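Local coordinates for ACP (Streptomyces sp. MSC090213JE08, PDB 6KXF), which probably carries the growing acyl chain on a phosphopantetheine arm during ishigamide biosynthesis by a highly reducing type II polyketide synthase, at residues S49-E52 against V58-M61. Numbering follows the deposited sequence.
Sequences SALE and VIDM
Glu52 reaches from its helix to the loop that follows and accepts a hydrogen bond from the backbone of Ile59. The distance from Ile59 N to Glu52 OE2 is 3.0 Å, and the N-H...O angle is 153°. OE2 uses its anti lone pair, on the side away from OE1. CG lies anti to the carbonyl carbon (chi1 -84°), and the chain, extended beyond CG, carries the carboxylate across to the loop. The side chain of Ile59 sets out toward the helix and crosses that of Glu52 at a slant. Its CG1 lies 4.1 Å from Glu52 CG, so the two chains touch through their methylenes. Farther along, Ile59 CD1 rests 3.9 Å from Leu51 CB. Val58 contributes less: its CA lies 3.5 Å from Glu52 OE2, and its CA-CB bond points away from the helix. Outside this contact, Glu52 OE1 forms a salt bridge with a basic side chain of another protein chain, so the carboxylate serves both the loop and that partner. An alanine in place of Glu52 would probably leave the backbone N-H of Ile59 without this acceptor and the basic group of the partner without its mate. The contact ties helix 41-55 to the loop leading towards helix 72-81 in this helical carrier protein. Ile59 also packs on Leu48 and on Val76 of helix 72-81, while Leu51 touches Thr77 there and Ile15 of helix 8-20.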
loop_
_atom_site.group_PDB
_atom_site.type_symbol
_atom_site.label_atom_id
_atom_site.label_comp_id
_atom_site.label_asym_id
_atom_site.label_seq_id
_atom_site.Cartn_x
_atom_site.Cartn_y
_atom_site.Cartn_z
ATOM N N SER C 49 -5.400 1.192 26.996
ATOM C CA SER C 49 -4.591 2.337 26.504
ATOM C C SER C 49 -5.063 3.652 27.136
ATOM O O SER C 49 -4.227 4.515 27.463
ATOM C CB SER C 49 -4.592 2.467 24.995
ATOM O OG SER C 49 -3.779 3.589 24.589
ATOM N N ALA C 50 -6.388 3.827 27.225
ATOM C CA ALA C 50 -7.012 5.045 27.826
ATOM C C ALA C 50 -6.691 5.137 29.333
ATOM O O ALA C 50 -6.241 6.169 29.804
ATOM C CB ALA C 50 -8.508 5.060 27.566
ATOM N N LEU C 51 -6.863 4.038 30.074
ATOM C CA LEU C 51 -6.517 4.021 31.501
ATOM C C LEU C 51 -5.046 4.423 31.704
ATOM O O LEU C 51 -4.760 5.284 32.537
ATOM C CB LEU C 51 -6.795 2.635 32.084
ATOM C CG LEU C 51 -8.232 2.137 31.943
ATOM C CD1 LEU C 51 -8.375 0.724 32.489
ATOM C CD2 LEU C 51 -9.207 3.084 32.633
ATOM N N GLU C 52 -4.122 3.803 30.949
ATOM C CA GLU C 52 -2.692 4.069 31.066
ATOM C C GLU C 52 -2.428 5.576 30.955
ATOM O O GLU C 52 -1.672 6.155 31.732
ATOM C CB GLU C 52 -1.907 3.347 29.962
ATOM C CG GLU C 52 -1.555 1.891 30.243
ATOM C CD GLU C 52 -0.533 1.291 29.269
ATOM O OE1 GLU C 52 -0.512 1.694 28.092
ATOM O OE2 GLU C 52 0.260 0.436 29.690
ATOM N N VAL C 58 1.481 2.078 33.796
ATOM C CA VAL C 58 1.715 1.008 32.852
ATOM C C VAL C 58 0.911 -0.196 33.321
ATOM O O VAL C 58 1.113 -0.660 34.443
ATOM C CB VAL C 58 3.211 0.658 32.739
ATOM C CG1 VAL C 58 3.436 -0.508 31.783
ATOM C CG2 VAL C 58 4.037 1.869 32.333
ATOM N N ILE C 59 0.022 -0.681 32.446
ATOM C CA ILE C 59 -0.687 -1.929 32.640
ATOM C C ILE C 59 -0.084 -2.969 31.692
ATOM O O ILE C 59 0.057 -2.721 30.487
ATOM C CB ILE C 59 -2.195 -1.758 32.401
ATOM C CG1 ILE C 59 -2.788 -0.603 33.214
ATOM C CG2 ILE C 59 -2.915 -3.069 32.672
ATOM C CD1 ILE C 59 -4.186 -0.194 32.786
ATOM N N ASP C 60 0.270 -4.126 32.253
ATOM C CA ASP C 60 0.850 -5.223 31.511
ATOM C C ASP C 60 -0.241 -5.792 30.601
ATOM O O ASP C 60 -1.322 -6.161 31.086
ATOM C CB ASP C 60 1.462 -6.248 32.470
ATOM C CG ASP C 60 1.892 -7.545 31.815
ATOM O OD1 ASP C 60 2.263 -7.505 30.629
ATOM O OD2 ASP C 60 1.828 -8.586 32.495
ATOM N N MET C 61 0.044 -5.863 29.292
ATOM C CA MET C 61 -0.999 -6.218 28.306
ATOM C C MET C 61 -1.277 -7.730 28.296
ATOM O O MET C 61 -2.226 -8.174 27.647
ATOM C CB MET C 61 -0.672 -5.690 26.902
ATOM C CG MET C 61 -0.724 -4.168 26.873
ATOM S SD MET C 61 -0.542 -3.389 25.246
ATOM C CE MET C 61 -2.098 -3.864 24.508
#